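Long-range contact in polymeric Immunoglobulin Receptor (Oncorhynchus mykiss, PDB 5F1S), which probably binds polymeric immunoglobulins through its immunoglobulin-like ectodomain and carries them to mucosal secretions: residues M77-G91 / D101-G113. Sequence-based numbering, arbitrary orientation.
Sequences MTELQKEDSGWYWCG and DVTASLHINVIQG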
loop_
_atom_site.group_PDB
_atom_site.type_symbol
_atom_site.label_atom_id
_atom_site.label_comp_id
_atom_site.label_asym_id
_atom_site.label_seq_id
_atom_site.Cartn_x
_atom_site.Cartn_y
_atom_site.Cartn_z
ATOM N N MET A 77 7.720 1.285 -9.652
ATOM C CA MET A 77 7.762 2.710 -9.406
ATOM C C MET A 77 7.993 2.874 -7.912
ATOM O O MET A 77 7.272 2.287 -7.090
ATOM C CB MET A 77 6.469 3.435 -9.852
ATOM C CG MET A 77 6.191 3.301 -11.352
ATOM S SD MET A 77 4.677 4.206 -11.771
ATOM C CE MET A 77 5.374 5.753 -11.786
ATOM N N THR A 78 9.003 3.641 -7.560
ATOM C CA THR A 78 9.409 3.746 -6.162
ATOM C C THR A 78 9.090 5.122 -5.586
ATOM O O THR A 78 8.974 6.139 -6.292
ATOM C CB THR A 78 10.925 3.458 -6.002
ATOM O OG1 THR A 78 11.660 4.444 -6.737
ATOM C CG2 THR A 78 11.273 2.042 -6.536
ATOM N N GLU A 79 8.954 5.143 -4.265
ATOM C CA GLU A 79 8.824 6.398 -3.532
ATOM C C GLU A 79 7.745 7.278 -4.165
ATOM O O GLU A 79 7.940 8.465 -4.443
ATOM C CB GLU A 79 10.156 7.148 -3.473
ATOM C CG GLU A 79 11.379 6.299 -3.131
ATOM C CD GLU A 79 11.750 6.330 -1.672
ATOM O OE1 GLU A 79 10.953 6.835 -0.851
ATOM O OE2 GLU A 79 12.854 5.850 -1.344
ATOM N N LEU A 80 6.573 6.688 -4.378
ATOM C CA LEU A 80 5.531 7.395 -5.097
ATOM C C LEU A 80 5.076 8.625 -4.331
ATOM O O LEU A 80 4.860 8.568 -3.121
ATOM C CB LEU A 80 4.340 6.475 -5.331
ATOM C CG LEU A 80 4.588 5.492 -6.470
ATOM C CD1 LEU A 80 3.562 4.366 -6.406
ATOM C CD2 LEU A 80 4.482 6.205 -7.833
ATOM N N GLN A 81 4.870 9.712 -5.060
ATOM C CA GLN A 81 4.401 10.975 -4.512
ATOM C C GLN A 81 2.956 11.222 -4.906
ATOM O O GLN A 81 2.456 10.707 -5.903
ATOM C CB GLN A 81 5.300 12.111 -5.010
ATOM C CG GLN A 81 6.755 11.910 -4.628
ATOM C CD GLN A 81 6.964 11.841 -3.150
ATOM O OE1 GLN A 81 6.839 12.850 -2.464
ATOM N NE2 GLN A 81 7.304 10.675 -2.648
ATOM N N LYS A 82 2.261 12.073 -4.142
ATOM C CA LYS A 82 0.864 12.307 -4.464
ATOM C C LYS A 82 0.706 12.773 -5.912
ATOM O O LYS A 82 -0.248 12.404 -6.604
ATOM C CB LYS A 82 0.271 13.338 -3.509
ATOM C CG LYS A 82 -1.232 13.478 -3.716
ATOM C CD LYS A 82 -1.906 14.389 -2.723
ATOM C CE LYS A 82 -3.425 14.435 -3.046
ATOM N NZ LYS A 82 -4.162 15.332 -2.121
ATOM N N GLU A 83 1.629 13.590 -6.381
ATOM C CA GLU A 83 1.525 14.108 -7.739
ATOM C C GLU A 83 1.774 13.021 -8.793
ATOM O O GLU A 83 1.498 13.259 -9.983
ATOM C CB GLU A 83 2.490 15.279 -7.911
ATOM C CG GLU A 83 3.954 14.952 -7.694
ATOM C CD GLU A 83 4.459 15.199 -6.249
ATOM O OE1 GLU A 83 3.639 15.211 -5.262
ATOM O OE2 GLU A 83 5.710 15.367 -6.124
ATOM N N ASP A 84 2.256 11.836 -8.384
ATOM C CA ASP A 84 2.363 10.685 -9.298
ATOM C C ASP A 84 1.019 10.007 -9.575
ATOM O O ASP A 84 0.925 9.139 -10.462
ATOM C CB ASP A 84 3.376 9.656 -8.747
ATOM C CG ASP A 84 4.774 10.176 -8.715
ATOM O OD1 ASP A 84 5.165 10.834 -9.705
ATOM O OD2 ASP A 84 5.519 9.912 -7.739
ATOM N N SER A 85 -0.047 10.401 -8.885
ATOM C CA SER A 85 -1.357 9.806 -9.117
ATOM C C SER A 85 -1.841 10.013 -10.550
ATOM O O SER A 85 -1.642 11.077 -11.130
ATOM C CB SER A 85 -2.383 10.436 -8.186
ATOM O OG SER A 85 -2.095 10.190 -6.851
ATOM N N GLY A 86 -2.527 9.014 -11.095
ATOM C CA GLY A 86 -3.083 9.138 -12.425
ATOM C C GLY A 86 -3.065 7.825 -13.179
ATOM O O GLY A 86 -2.845 6.741 -12.617
ATOM N N TRP A 87 -3.370 7.959 -14.452
ATOM C CA TRP A 87 -3.462 6.809 -15.333
ATOM C C TRP A 87 -2.099 6.490 -15.940
ATOM O O TRP A 87 -1.356 7.402 -16.336
ATOM C CB TRP A 87 -4.482 7.084 -16.444
ATOM C CG TRP A 87 -5.890 7.028 -15.936
ATOM C CD1 TRP A 87 -6.671 8.082 -15.559
ATOM C CD2 TRP A 87 -6.673 5.855 -15.734
ATOM N NE1 TRP A 87 -7.888 7.629 -15.139
ATOM C CE2 TRP A 87 -7.932 6.270 -15.246
ATOM C CE3 TRP A 87 -6.442 4.484 -15.920
ATOM C CZ2 TRP A 87 -8.942 5.361 -14.908
ATOM C CZ3 TRP A 87 -7.474 3.573 -15.612
ATOM C CH2 TRP A 87 -8.700 4.021 -15.101
ATOM N N TYR A 88 -1.825 5.193 -16.043
ATOM C CA TYR A 88 -0.613 4.657 -16.653
ATOM C C TYR A 88 -0.961 3.524 -17.615
ATOM O O TYR A 88 -2.020 2.887 -17.511
ATOM C CB TYR A 88 0.327 4.141 -15.575
ATOM C CG TYR A 88 0.918 5.221 -14.702
ATOM C CD1 TYR A 88 0.187 5.766 -13.643
ATOM C CD2 TYR A 88 2.178 5.714 -14.951
ATOM C CE1 TYR A 88 0.743 6.740 -12.830
ATOM C CE2 TYR A 88 2.742 6.709 -14.154
ATOM C CZ TYR A 88 2.006 7.218 -13.097
ATOM O OH TYR A 88 2.582 8.184 -12.320
ATOM N N TRP A 89 -0.052 3.278 -18.570
ATOM C CA TRP A 89 -0.266 2.270 -19.619
ATOM C C TRP A 89 0.937 1.353 -19.770
ATOM O O TRP A 89 2.055 1.832 -19.834
ATOM C CB TRP A 89 -0.510 2.904 -20.996
ATOM C CG TRP A 89 -1.650 3.813 -21.017
ATOM C CD1 TRP A 89 -1.673 5.115 -20.542
ATOM C CD2 TRP A 89 -2.958 3.545 -21.508
ATOM N NE1 TRP A 89 -2.916 5.646 -20.728
ATOM C CE2 TRP A 89 -3.727 4.707 -21.294
ATOM C CE3 TRP A 89 -3.581 2.425 -22.084
ATOM C CZ2 TRP A 89 -5.071 4.789 -21.672
ATOM C CZ3 TRP A 89 -4.908 2.512 -22.431
ATOM C CH2 TRP A 89 -5.635 3.695 -22.224
ATOM N N CYS A 90 0.686 0.048 -19.743
ATOM C CA CYS A 90 1.571 -0.974 -20.305
ATOM C C CYS A 90 1.513 -0.875 -21.814
ATOM O O CYS A 90 0.410 -0.835 -22.362
ATOM C CB CYS A 90 1.071 -2.378 -19.932
ATOM S SG CYS A 90 0.875 -2.850 -18.242
ATOM N N GLY A 91 2.662 -0.860 -22.496
ATOM C CA GLY A 91 2.662 -0.874 -23.960
ATOM C C GLY A 91 3.686 -1.831 -24.551
ATOM O O GLY A 91 4.744 -2.079 -23.974
ATOM N N ASP A 101 -4.862 -4.130 -28.655
ATOM C CA ASP A 101 -4.260 -5.440 -28.473
ATOM C C ASP A 101 -2.900 -5.371 -27.775
ATOM O O ASP A 101 -2.407 -6.419 -27.364
ATOM C CB ASP A 101 -4.039 -6.150 -29.826
ATOM C CG ASP A 101 -5.348 -6.646 -30.475
ATOM O OD1 ASP A 101 -6.316 -6.948 -29.747
ATOM O OD2 ASP A 101 -5.367 -6.770 -31.727
ATOM N N VAL A 102 -2.255 -4.207 -27.708
ATOM C CA VAL A 102 -0.860 -4.148 -27.253
ATOM C C VAL A 102 -0.686 -3.107 -26.156
ATOM O O VAL A 102 0.436 -2.655 -25.884
ATOM C CB VAL A 102 0.100 -3.858 -28.429
ATOM C CG1 VAL A 102 0.173 -5.094 -29.295
ATOM C CG2 VAL A 102 -0.324 -2.667 -29.242
ATOM N N THR A 103 -1.786 -2.726 -25.505
ATOM C CA THR A 103 -1.687 -1.769 -24.391
ATOM C C THR A 103 -2.723 -2.156 -23.320
ATOM O O THR A 103 -3.680 -2.898 -23.572
ATOM C CB THR A 103 -1.945 -0.297 -24.819
ATOM O OG1 THR A 103 -3.303 -0.177 -25.293
ATOM C CG2 THR A 103 -0.946 0.234 -25.901
ATOM N N ALA A 104 -2.517 -1.656 -22.104
ATOM C CA ALA A 104 -3.478 -1.879 -21.034
ATOM C C ALA A 104 -3.276 -0.753 -20.030
ATOM O O ALA A 104 -2.139 -0.321 -19.819
ATOM C CB ALA A 104 -3.318 -3.264 -20.373
ATOM N N SER A 105 -4.368 -0.228 -19.455
ATOM C CA SER A 105 -4.227 0.889 -18.541
ATOM C C SER A 105 -4.517 0.464 -17.103
ATOM O O SER A 105 -5.211 -0.522 -16.832
ATOM C CB SER A 105 -5.181 2.038 -18.873
ATOM O OG SER A 105 -6.498 1.521 -18.914
ATOM N N LEU A 106 -4.079 1.306 -16.180
ATOM C CA LEU A 106 -4.579 1.207 -14.812
ATOM C C LEU A 106 -4.354 2.550 -14.156
ATOM O O LEU A 106 -3.523 3.351 -14.585
ATOM C CB LEU A 106 -3.928 0.103 -13.997
ATOM C CG LEU A 106 -2.605 0.501 -13.336
ATOM C CD1 LEU A 106 -2.125 -0.575 -12.460
ATOM C CD2 LEU A 106 -1.629 0.786 -14.435
ATOM N N HIS A 107 -5.111 2.783 -13.096
ATOM C CA HIS A 107 -5.035 4.035 -12.381
ATOM C C HIS A 107 -4.297 3.777 -11.081
ATOM O O HIS A 107 -4.533 2.769 -10.430
ATOM C CB HIS A 107 -6.430 4.626 -12.077
ATOM C CG HIS A 107 -6.367 5.982 -11.443
ATOM N ND1 HIS A 107 -6.407 6.168 -10.077
ATOM C CD2 HIS A 107 -6.221 7.215 -11.987
ATOM C CE1 HIS A 107 -6.303 7.460 -9.808
ATOM N NE2 HIS A 107 -6.182 8.114 -10.951
ATOM N N ILE A 108 -3.410 4.694 -10.718
ATOM C CA ILE A 108 -2.670 4.633 -9.457
ATOM C C ILE A 108 -3.057 5.868 -8.645
ATOM O O ILE A 108 -2.902 6.997 -9.114
ATOM C CB ILE A 108 -1.144 4.598 -9.673
ATOM C CG1 ILE A 108 -0.753 3.415 -10.533
ATOM C CG2 ILE A 108 -0.432 4.562 -8.348
ATOM C CD1 ILE A 108 0.808 3.347 -10.911
ATOM N N ASN A 109 -3.588 5.647 -7.447
ATOM C CA ASN A 109 -3.988 6.740 -6.557
ATOM C C ASN A 109 -3.027 6.727 -5.387
ATOM O O ASN A 109 -3.000 5.761 -4.622
ATOM C CB ASN A 109 -5.434 6.543 -6.094
ATOM C CG ASN A 109 -5.938 7.723 -5.281
ATOM O OD1 ASN A 109 -5.468 8.853 -5.457
ATOM N ND2 ASN A 109 -6.878 7.459 -4.382
ATOM N N VAL A 110 -2.216 7.773 -5.265
ATOM C CA VAL A 110 -1.212 7.851 -4.218
ATOM C C VAL A 110 -1.800 8.703 -3.104
ATOM O O VAL A 110 -2.093 9.879 -3.309
ATOM C CB VAL A 110 0.104 8.446 -4.723
ATOM C CG1 VAL A 110 1.157 8.388 -3.607
ATOM C CG2 VAL A 110 0.611 7.674 -5.898
ATOM N N ILE A 111 -1.954 8.115 -1.930
ATOM C CA ILE A 111 -2.769 8.730 -0.889
ATOM C C ILE A 111 -1.916 9.145 0.298
ATOM O O ILE A 111 -0.917 8.509 0.657
ATOM C CB ILE A 111 -3.905 7.786 -0.444
ATOM C CG1 ILE A 111 -3.381 6.485 0.020
ATOM C CG2 ILE A 111 -4.838 7.523 -1.631
ATOM C CD1 ILE A 111 -4.526 5.501 0.447
ATOM N N GLN A 112 -2.389 10.180 0.976
ATOM C CA GLN A 112 -1.775 10.644 2.212
ATOM C C GLN A 112 -2.689 10.317 3.379
ATOM O O GLN A 112 -3.886 10.615 3.329
ATOM C CB GLN A 112 -1.513 12.139 2.130
ATOM C CG GLN A 112 -0.642 12.532 0.934
ATOM C CD GLN A 112 -0.448 14.024 0.821
ATOM O OE1 GLN A 112 -1.408 14.797 0.937
ATOM N NE2 GLN A 112 0.777 14.438 0.552
ATOM N N GLY A 113 -2.121 9.707 4.399
ATOM C CA GLY A 113 -2.822 9.327 5.597
ATOM C C GLY A 113 -2.403 7.975 6.093
ATOM O O GLY A 113 -1.216 7.604 6.031
HETATM O O HOH W 1 -3.959 14.320 0.356
#
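Ser85 OG takes the backbone N-H of Val110 at 2.9 Å and gives its own proton to Lys82 O, which also accepts a bond from Ser85 N. This grip ties the 3-10 turn 82-84 to the end of strand 103-111, which pairs antiparallel with strand 86-91 as the F-G hairpin of an immunoglobulin V-set domain. Six backbone bonds join the strands, from Gly86 and Ile108 to Cys90 and Ala104.

On the face carrying Trp87, Trp89, Ser105 and His107, the indoles lie over the neighbouring strand. His107 CB stands over the six-membered ring of Trp87, 3.6 Å from its centroid. A chi1 of -175°, which puts CG opposite the backbone N, swings the imidazole across so that its edge meets the face of the five-membered ring in a T-shaped pair, planes at 67°. Ser105 CB sits 3.5 Å from the centroid of the six-membered ring of Trp89, whose NE1 reaches Gly36 O. Replacing Trp89 by an alanine is likely to leave Ser105 CB without its aromatic cover and Gly36 O without that donor.

The other face turns to the core between the two sheets, where Cys90 is bonded to Cys20. Here Ile108 CD1 touches Tyr88 CD1 at 3.7 Å and Met77 SD at 4.1 Å. The Tyr88 hydroxyl marks the tyrosine corner of the fold, donating in the carbonyl plane to a lone pair of Asp84 O at 2.7 Å.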